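Local coordinates for macrodomain protein (PDB 5E3B) that probably removes ADP-ribose from thymidine bases in DNA by hydrolysis, as a compact single-domain member of the macrodomain family, at residues 69-72 / 73-76; 80-84 / 85-89; 152-155 / 156-159. One frame throughout, in Å; residues are numbered along the deposited sequence. Where two conformers were deposited one is given.

Overall arrangement
All three contacts are local and follow one another in series along the chain, so none nests in or crosses another. Contact 1 spans two turns at the end of helix 66-76. Contact 2 comes next, closing the tight turn that leads from the following loop into edge strand 88-94. The two touch, Trp74 packing on Gln89 and the loop residues Asn81 and Asp82 bonding back to the helix, and together they join helix 66-76 to one margin of the six-stranded mixed sheet. Contact 3 starts helix 154-166 after strand 139-143, on the opposite side of the chain's centre from contact 1, with centres about 27 Å apart.

Contact 1. Residues 69-72 / 73-76; sequences AAYR and AWHR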
ATOM      1  N   ALA A  69      -0.326 -14.271   3.659  1.00 13.08           N
ATOM      2  CA  ALA A  69       0.553 -15.153   4.429  1.00 13.25           C
ATOM      3  C   ALA A  69       1.696 -14.404   5.020  1.00 11.22           C
ATOM      4  O   ALA A  69       1.967 -14.568   6.258  1.00 12.32           O
ATOM      5  CB  ALA A  69       1.057 -16.257   3.533  1.00 14.44           C
ATOM      6  N   ALA A  70       2.305 -13.559   4.212  1.00 12.66           N
ATOM      7  CA  ALA A  70       3.469 -12.720   4.681  1.00 11.51           C
ATOM      8  C   ALA A  70       3.057 -11.840   5.835  1.00 12.15           C
ATOM      9  O   ALA A  70       3.797 -11.658   6.854  1.00 13.96           O
ATOM     10  CB  ALA A  70       4.046 -11.945   3.532  1.00 13.32           C
ATOM     11  N   TYR A  71       1.916 -11.143   5.703  1.00 10.31           N
ATOM     12  CA  TYR A  71       1.468 -10.208   6.701  1.00 10.25           C
ATOM     13  C   TYR A  71       1.193 -10.897   8.001  1.00 10.28           C
ATOM     14  O   TYR A  71       1.519 -10.390   9.067  1.00 13.38           O
ATOM     15  CB  TYR A  71       0.191  -9.500   6.198  1.00 10.87           C
ATOM     16  CG  TYR A  71      -0.524  -8.676   7.242  1.00 10.53           C
ATOM     17  CD1 TYR A  71      -0.131  -7.347   7.563  1.00 11.03           C
ATOM     18  CD2 TYR A  71      -1.614  -9.154   7.935  1.00 11.55           C
ATOM     19  CE1 TYR A  71      -0.765  -6.599   8.531  1.00 10.97           C
ATOM     20  CE2 TYR A  71      -2.278  -8.423   8.843  1.00 11.25           C
ATOM     21  CZ  TYR A  71      -1.881  -7.116   9.184  1.00 11.90           C
ATOM     22  OH  TYR A  71      -2.586  -6.401  10.097  1.00 14.34           O
ATOM     23  N   ARG A  72       0.464 -12.011   7.944  1.00 11.36           N
ATOM     24  CA  ARG A  72       0.090 -12.725   9.214  1.00 12.51           C
ATOM     25  C   ARG A  72       1.360 -13.196   9.896  1.00 11.94           C
ATOM     26  O   ARG A  72       1.420 -13.099  11.135  1.00 14.89           O
ATOM     27  CB  ARG A  72      -0.876 -13.855   8.891  1.00 11.75           C
ATOM     28  CG  ARG A  72      -2.227 -13.410   8.386  1.00 12.77           C
ATOM     29  CD  ARG A  72      -3.219 -14.517   8.507  1.00 13.74           C
ATOM     30  NE  ARG A  72      -4.511 -14.191   7.881  1.00 12.88           N
ATOM     31  CZ  ARG A  72      -5.504 -13.520   8.466  1.00 12.16           C
ATOM     32  NH1 ARG A  72      -5.377 -12.923   9.595  1.00 11.88           N
ATOM     33  NH2 ARG A  72      -6.579 -13.318   7.721  1.00 12.78           N
ATOM     34  N   ALA A  73       2.336 -13.683   9.136  1.00 12.90           N
ATOM     35  CA  ALA A  73       3.602 -14.171   9.733  1.00 14.72           C
ATOM     36  C   ALA A  73       4.370 -13.021  10.338  1.00 15.63           C
ATOM     37  O   ALA A  73       4.886 -13.090  11.466  1.00 16.59           O
ATOM     38  CB  ALA A  73       4.411 -14.857   8.710  1.00 13.80           C
ATOM     39  N   TRP A  74       4.437 -11.892   9.627  1.00 14.41           N
ATOM     40  CA  TRP A  74       5.067 -10.666  10.105  1.00 14.75           C
ATOM     41  C   TRP A  74       4.486 -10.213  11.419  1.00 15.41           C
ATOM     42  O   TRP A  74       5.195 -10.005  12.386  1.00 15.42           O
ATOM     43  CB  TRP A  74       5.050  -9.654   8.977  1.00 14.84           C
ATOM     44  CG  TRP A  74       5.810  -8.357   9.114  1.00 15.47           C
ATOM     45  CD1 TRP A  74       7.033  -8.170   9.696  1.00 17.76           C
ATOM     46  CD2 TRP A  74       5.421  -7.112   8.542  1.00 15.29           C
ATOM     47  NE1 TRP A  74       7.433  -6.831   9.528  1.00 19.10           N
ATOM     48  CE2 TRP A  74       6.453  -6.153   8.864  1.00 16.39           C
ATOM     49  CE3 TRP A  74       4.285  -6.678   7.838  1.00 14.38           C
ATOM     50  CZ2 TRP A  74       6.376  -4.840   8.435  1.00 17.33           C
ATOM     51  CZ3 TRP A  74       4.183  -5.332   7.436  1.00 15.79           C
ATOM     52  CH2 TRP A  74       5.265  -4.443   7.755  1.00 16.14           C
ATOM     53  N   HIS A  75       3.183 -10.085  11.489  1.00 12.82           N
ATOM     54  CA  HIS A  75       2.514  -9.733  12.725  1.00 14.79           C
ATOM     55  C   HIS A  75       2.769 -10.831  13.849  1.00 15.10           C
ATOM     56  O   HIS A  75       3.085 -10.447  14.978  1.00 15.57           O
ATOM     57  CB  HIS A  75       1.043  -9.613  12.459  1.00 14.57           C
ATOM     58  CG  HIS A  75       0.263  -9.418  13.692  1.00 15.22           C
ATOM     59  ND1 HIS A  75      -0.345 -10.511  14.307  1.00 15.29           N
ATOM     60  CD2 HIS A  75       0.045  -8.362  14.494  1.00 17.61           C
ATOM     61  CE1 HIS A  75      -0.943 -10.108  15.397  1.00 18.28           C
ATOM     62  NE2 HIS A  75      -0.715  -8.832  15.562  1.00 17.42           N
ATOM     63  N   ARG A  76       2.654 -12.106  13.489  1.00 15.14           N
ATOM     64  CA  ARG A  76       2.770 -13.157  14.512  1.00 16.43           C
ATOM     65  C   ARG A  76       4.150 -13.084  15.170  1.00 18.30           C
ATOM     66  O   ARG A  76       4.283 -13.229  16.398  1.00 20.62           O
ATOM     67  CB  ARG A  76       2.525 -14.486  13.864  1.00 21.23           C
ATOM     68  CG  ARG A  76       2.656 -15.690  14.768  1.00 25.50           C
ATOM     69  CD  ARG A  76       2.082 -16.827  13.901  1.00 35.23           C
ATOM     70  NE  ARG A  76       2.866 -17.185  12.678  1.00 39.41           N
ATOM     71  CZ  ARG A  76       2.489 -17.201  11.357  1.00 41.12           C
ATOM     72  NH1 ARG A  76       3.422 -17.619  10.518  1.00 43.72           N
ATOM     73  NH2 ARG A  76       1.293 -16.783  10.797  1.00 29.88           N
TER
HETATM   74  O   HOH W   1       1.411 -16.810   7.704  1.00 17.96           O
HETATM   75  O   HOH W   2      -0.784 -12.904  12.745  1.00 17.09           O
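Arg76 lays one face of its guanidinium over the CA of Ala73, which stands 3.4 Å above the plane and off toward its rim. The chain gets there by bending at chi3 (66°) after starting out extended, and the bend also brings Arg76 NH2 to 4.1 Å from Arg72 CB. In the guanidinium plane, at its edge, NH2 donates to water 1 at 3.1 Å; that water in turn donates to Ala69 O, 2.7 Å away. Ala69 O is therefore used twice, since it also takes the N-H of Ala73. This is regular alpha-helix, the last two turns of helix 66-76, where the amides of Ala73, Trp74, His75 and Arg76 each bond to the carbonyl four residues earlier. A second water spans a shorter gap: it donates to Arg72 O at 2.7 Å and lies in the ring plane of His75, 2.9 Å from ND1. On the sheet-facing side the aromatics barely meet, with Tyr71 CD1 4.5 Å from Trp74 CE3. Both rings run off to other partners: Tyr71 sends its OH to the carbonyl of Asn47 and packs on Trp52, while Trp74 packs on Ile103 of strand 97-105 and gives its NE1 hydrogen to Asp82.

Contact 2. Residues 80-84 / 85-89; sequences ANDFG and LGAVQ
The carboxylate of Asp82 has the methyl of Ala87 over one face, offset toward its oxygens, with CB 3.6 Å from OD2 and 4.0 Å from OD1. At its oxygens sit two waters: water 3 donates to OD2 and accepts from Val88 N, and water 4 donates to both OD1 and Val88 O, so the acid is bridged to both backbone polar groups of one strand residue. Asp82 has two deposited conformers, and these details hold for one of them. The amide of Asn81 plays a different part. Its OD1 takes the N-H of Phe83 at 2.9 Å, the donor standing 36° out of the carbonyl plane, and this makes an Asx turn. Beyond it the chain reverses in a type II beta turn from Gly84 to Ala87, closed by Ala87 N to Gly84 O at 3.1 Å, with Gly86 at the third position and a positive phi of 86°. Ala87 CB also packs against the carbonyl oxygens of Asp82 and Gly84. In this conformer Asp82 OD1 also accepts from Trp74 NE1 of helix 66-76; Phe83 meets Trp74 and His75 edge-to-face, Leu85 rests on Ile103 of strand 97-105, and Val88 faces Ala125 and Val129 of helix 119-136.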
ATOM      1  N   ALA A  80      10.141 -10.443  17.347  1.00 23.15           N
ATOM      2  CA  ALA A  80      11.452 -10.652  16.832  1.00 29.08           C
ATOM      3  C   ALA A  80      11.732  -9.902  15.583  1.00 27.08           C
ATOM      4  O   ALA A  80      12.761 -10.181  14.980  1.00 33.08           O
ATOM      5  CB  ALA A  80      11.675 -12.116  16.581  1.00 26.44           C
ATOM      6  N   ASN A  81      10.861  -8.974  15.178  1.00 26.54           N
ATOM      7  CA  ASN A  81      11.028  -8.293  13.929  1.00 21.21           C
ATOM      8  C   ASN A  81      10.623  -6.788  13.924  1.00 24.22           C
ATOM      9  O   ASN A  81      10.389  -6.238  15.011  1.00 26.15           O
ATOM     10  CB  ASN A  81      10.358  -9.146  12.784  1.00 23.05           C
ATOM     11  CG  ASN A  81       8.817  -9.033  12.756  1.00 20.59           C
ATOM     12  OD1 ASN A  81       8.275  -8.077  13.187  1.00 20.94           O
ATOM     13  ND2 ASN A  81       8.168 -10.063  12.272  1.00 19.11           N
ATOM     14  N   ASP A  82      10.581  -6.105  12.735  0.53 21.82           N
ATOM     15  CA  ASP A  82      10.182  -4.634  12.491  0.53 22.30           C
ATOM     16  C   ASP A  82       8.691  -4.253  12.429  0.53 19.63           C
ATOM     17  O   ASP A  82       8.303  -3.057  12.273  0.53 20.41           O
ATOM     18  CB  ASP A  82      10.986  -3.933  11.315  0.53 26.50           C
ATOM     19  CG  ASP A  82      10.190  -3.742   9.928  0.53 24.06           C
ATOM     20  OD1 ASP A  82       9.419  -4.634   9.513  0.53 22.19           O
ATOM     21  OD2 ASP A  82      10.433  -2.712   9.200  0.53 27.88           O
ATOM     22  N   PHE A  83       7.817  -5.253  12.596  1.00 19.39           N
ATOM     23  CA  PHE A  83       6.394  -4.953  12.505  1.00 17.41           C
ATOM     24  C   PHE A  83       5.985  -3.847  13.445  1.00 19.25           C
ATOM     25  O   PHE A  83       6.295  -3.919  14.652  1.00 18.28           O
ATOM     26  CB  PHE A  83       5.567  -6.221  12.823  1.00 16.54           C
ATOM     27  CG  PHE A  83       4.095  -6.014  12.642  1.00 15.85           C
ATOM     28  CD1 PHE A  83       3.330  -5.516  13.689  1.00 17.39           C
ATOM     29  CD2 PHE A  83       3.466  -6.336  11.454  1.00 16.60           C
ATOM     30  CE1 PHE A  83       1.959  -5.342  13.539  1.00 17.89           C
ATOM     31  CE2 PHE A  83       2.117  -6.139  11.265  1.00 15.25           C
ATOM     32  CZ  PHE A  83       1.357  -5.626  12.301  1.00 16.85           C
ATOM     33  N   GLY A  84       5.294  -2.851  12.913  1.00 15.34           N
ATOM     34  CA  GLY A  84       4.828  -1.695  13.642  1.00 17.34           C
ATOM     35  C   GLY A  84       4.367  -0.611  12.740  1.00 17.60           C
ATOM     36  O   GLY A  84       4.610  -0.634  11.527  1.00 19.81           O
ATOM     37  N   LEU A  85       3.774   0.402  13.328  1.00 18.25           N
ATOM     38  CA  LEU A  85       3.274   1.581  12.583  1.00 18.72           C
ATOM     39  C   LEU A  85       4.353   2.242  11.777  1.00 17.90           C
ATOM     40  O   LEU A  85       5.481   2.457  12.320  1.00 19.71           O
ATOM     41  CB  LEU A  85       2.563   2.592  13.497  1.00 20.79           C
ATOM     42  CG  LEU A  85       1.153   2.148  13.990  1.00 20.58           C
ATOM     43  CD1 LEU A  85       0.699   3.022  15.165  1.00 22.75           C
ATOM     44  CD2 LEU A  85       0.104   2.204  12.921  1.00 21.69           C
ATOM     45  N   GLY A  86       4.047   2.496  10.512  1.00 16.52           N
ATOM     46  CA  GLY A  86       5.020   3.069   9.530  1.00 17.97           C
ATOM     47  C   GLY A  86       5.928   2.088   8.782  1.00 16.16           C
ATOM     48  O   GLY A  86       6.507   2.436   7.769  1.00 15.16           O
ATOM     49  N   ALA A  87       5.977   0.822   9.196  1.00 14.61           N
ATOM     50  CA  ALA A  87       6.758  -0.188   8.515  1.00 14.32           C
ATOM     51  C   ALA A  87       5.987  -0.713   7.298  1.00 13.84           C
ATOM     52  O   ALA A  87       4.777  -0.580   7.203  1.00 14.95           O
ATOM     53  CB  ALA A  87       7.153  -1.333   9.416  1.00 14.34           C
ATOM     54  N   VAL A  88       6.775  -1.233   6.373  1.00 13.10           N
ATOM     55  CA  VAL A  88       6.255  -1.737   5.123  1.00 13.05           C
ATOM     56  C   VAL A  88       6.955  -3.043   4.794  1.00 13.37           C
ATOM     57  O   VAL A  88       8.171  -3.173   4.942  1.00 14.66           O
ATOM     58  CB  VAL A  88       6.453  -0.771   3.973  1.00 13.89           C
ATOM     59  CG1 VAL A  88       5.798  -1.351   2.707  1.00 13.62           C
ATOM     60  CG2 VAL A  88       5.890   0.556   4.279  1.00 15.59           C
ATOM     61  N   GLN A  89       6.171  -4.036   4.309  1.00 12.69           N
ATOM     62  CA  GLN A  89       6.668  -5.357   3.898  1.00 13.02           C
ATOM     63  C   GLN A  89       6.399  -5.472   2.432  1.00 12.87           C
ATOM     64  O   GLN A  89       5.274  -5.163   2.013  1.00 13.70           O
ATOM     65  CB  GLN A  89       5.892  -6.423   4.645  1.00 15.25           C
ATOM     66  CG  GLN A  89       5.970  -7.829   4.152  1.00 16.61           C
ATOM     67  CD  GLN A  89       5.148  -8.791   4.930  1.00 14.12           C
ATOM     68  OE1 GLN A  89       3.916  -8.689   4.991  1.00 12.64           O
ATOM     69  NE2 GLN A  89       5.807  -9.718   5.574  1.00 14.77           N
TER
HETATM   70  O   HOH W   3       9.683  -0.866   6.852  1.00 16.39           O
HETATM   71  O   HOH W   4       9.428  -5.089   6.866  1.00 34.36           O

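Contact 3. Residues 152-155 / 156-159; sequences GTWS and RVEP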
ATOM      1  N   GLY A 152     -11.960  13.295   6.065  1.00 40.15           N
ATOM      2  CA  GLY A 152     -10.859  13.123   7.032  1.00 33.29           C
ATOM      3  C   GLY A 152      -9.710  12.276   6.536  1.00 33.46           C
ATOM      4  O   GLY A 152      -8.558  12.722   6.601  1.00 34.25           O
ATOM      5  N   THR A 153     -10.027  11.115   5.949  1.00 30.29           N
ATOM      6  CA  THR A 153      -8.978  10.134   5.501  1.00 33.51           C
ATOM      7  C   THR A 153      -8.172  10.546   4.261  1.00 25.45           C
ATOM      8  O   THR A 153      -6.932  10.802   4.375  1.00 24.91           O
ATOM      9  CB  THR A 153      -9.598   8.740   5.228  1.00 35.62           C
ATOM     10  OG1 THR A 153     -10.256   8.300   6.405  1.00 41.69           O
ATOM     11  CG2 THR A 153      -8.510   7.651   4.732  1.00 37.74           C
ATOM     12  N   TRP A 154      -8.836  10.616   3.121  1.00 26.49           N
ATOM     13  CA  TRP A 154      -8.175  10.817   1.828  1.00 23.89           C
ATOM     14  C   TRP A 154      -7.507  12.214   1.781  1.00 23.29           C
ATOM     15  O   TRP A 154      -6.590  12.429   1.034  1.00 20.81           O
ATOM     16  CB  TRP A 154      -9.125  10.586   0.636  1.00 23.45           C
ATOM     17  CG  TRP A 154      -8.487  10.494  -0.683  1.00 24.71           C
ATOM     18  CD1 TRP A 154      -8.625  11.351  -1.785  1.00 23.05           C
ATOM     19  CD2 TRP A 154      -7.584   9.494  -1.090  1.00 24.31           C
ATOM     20  NE1 TRP A 154      -7.782  10.969  -2.786  1.00 26.81           N
ATOM     21  CE2 TRP A 154      -7.198   9.782  -2.433  1.00 22.72           C
ATOM     22  CE3 TRP A 154      -7.026   8.390  -0.443  1.00 23.66           C
ATOM     23  CZ2 TRP A 154      -6.293   9.061  -3.102  1.00 21.52           C
ATOM     24  CZ3 TRP A 154      -6.132   7.599  -1.186  1.00 25.68           C
ATOM     25  CH2 TRP A 154      -5.798   7.945  -2.513  1.00 23.08           C
ATOM     26  N   SER A 155      -8.052  13.167   2.544  1.00 21.73           N
ATOM     27  CA  SER A 155      -7.496  14.499   2.565  1.00 20.82           C
ATOM     28  C   SER A 155      -6.158  14.551   3.239  1.00 22.76           C
ATOM     29  O   SER A 155      -5.389  15.498   3.024  1.00 19.58           O
ATOM     30  CB  SER A 155      -8.496  15.399   3.338  1.00 24.41           C
ATOM     31  OG  SER A 155      -8.442  15.160   4.706  1.00 28.56           O
ATOM     32  N   ARG A 156      -5.911  13.623   4.146  1.00 23.68           N
ATOM     33  CA  ARG A 156      -4.528  13.359   4.636  1.00 27.64           C
ATOM     34  C   ARG A 156      -3.672  12.534   3.692  1.00 27.46           C
ATOM     35  O   ARG A 156      -2.446  12.814   3.399  1.00 27.65           O
ATOM     36  CB  ARG A 156      -4.624  12.618   5.984  1.00 27.91           C
ATOM     37  CG  ARG A 156      -4.643  13.567   7.148  1.00 33.76           C
ATOM     38  CD  ARG A 156      -5.979  14.215   7.337  1.00 42.56           C
ATOM     39  NE  ARG A 156      -6.027  15.211   8.418  1.00 45.48           N
ATOM     40  CZ  ARG A 156      -7.054  16.056   8.591  1.00 52.62           C
ATOM     41  NH1 ARG A 156      -8.099  16.048   7.746  1.00 52.77           N
ATOM     42  NH2 ARG A 156      -7.037  16.948   9.584  1.00 53.54           N
ATOM     43  N   VAL A 157      -4.248  11.429   3.244  1.00 22.87           N
ATOM     44  CA  VAL A 157      -3.478  10.514   2.440  1.00 25.05           C
ATOM     45  C   VAL A 157      -3.018  11.074   1.087  1.00 23.23           C
ATOM     46  O   VAL A 157      -1.847  10.909   0.757  1.00 19.45           O
ATOM     47  CB  VAL A 157      -4.215   9.113   2.319  1.00 25.94           C
ATOM     48  CG1 VAL A 157      -3.473   8.196   1.348  1.00 28.76           C
ATOM     49  CG2 VAL A 157      -4.373   8.523   3.750  1.00 26.55           C
ATOM     50  N   GLU A 158      -3.889  11.705   0.263  1.00 17.49           N
ATOM     51  CA  GLU A 158      -3.520  12.033  -1.074  1.00 15.52           C
ATOM     52  C   GLU A 158      -2.305  13.023  -0.984  1.00 13.55           C
ATOM     53  O   GLU A 158      -1.376  12.902  -1.737  1.00 15.22           O
ATOM     54  CB  GLU A 158      -4.644  12.494  -2.075  1.00 18.06           C
ATOM     55  CG  GLU A 158      -4.096  12.802  -3.422  1.00 20.08           C
ATOM     56  CD  GLU A 158      -5.001  12.908  -4.678  1.00 20.48           C
ATOM     57  OE1 GLU A 158      -6.003  12.289  -4.785  1.00 24.50           O
ATOM     58  OE2 GLU A 158      -4.542  13.487  -5.698  1.00 24.53           O
ATOM     59  N   PRO A 159      -2.359  14.047  -0.093  1.00 14.77           N
ATOM     60  CA  PRO A 159      -1.171  14.892  -0.059  1.00 13.70           C
ATOM     61  C   PRO A 159       0.123  14.233   0.309  1.00 13.26           C
ATOM     62  O   PRO A 159       1.200  14.569  -0.186  1.00 13.04           O
ATOM     63  CB  PRO A 159      -1.498  15.933   1.003  1.00 14.73           C
ATOM     64  CG  PRO A 159      -2.963  16.061   0.951  1.00 15.85           C
ATOM     65  CD  PRO A 159      -3.455  14.634   0.708  1.00 16.30           C
TER
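The first turn of helix 154-166, which follows a glycine-rich loop after strand 139-143, carries a side-chain pair four residues apart, the indole of Trp154 and Glu158, above the backbone bond from Glu158 N to Trp154 O. Glu158 CB covers one face of the indole, 3.9 Å from the centroid of the five-membered ring, in a CH-pi contact. Its chain then runs on extended and returns OE1 to Trp154 NE1 at 3.0 Å. That bond is bent (140° at the hydrogen) and uses the anti lone pair of OE1, while ring and carboxylate planes stand 77° apart. The other oxygen, OE2, bonds to the hydroxyl of Tyr26, so each carboxylate oxygen has a partner and the acid links the helix to the first strand of the sheet. Val157 meets the six-membered part of the indole crosswise, CG1 lying 3.7 Å from CZ3. In other macrodomains the loop at this point in the fold helps to line the ADP-ribose pocket, probably also in this protein. Arg144 and Ile145 pack on Trp154. A bound sodium ion lies about 7 Å from that side chain, too far to be a ligand contact. Thr153 O accepts the N-H of Val157 and, weakly, that of Arg156. Arg156 folds at chi2 (77°), bringing CD within 3.1 Å of Gly152 O. Pro159 has no N-H to offer Ser155 O, so its CD abuts that oxygen at 3.1 Å and the helix is kinked here.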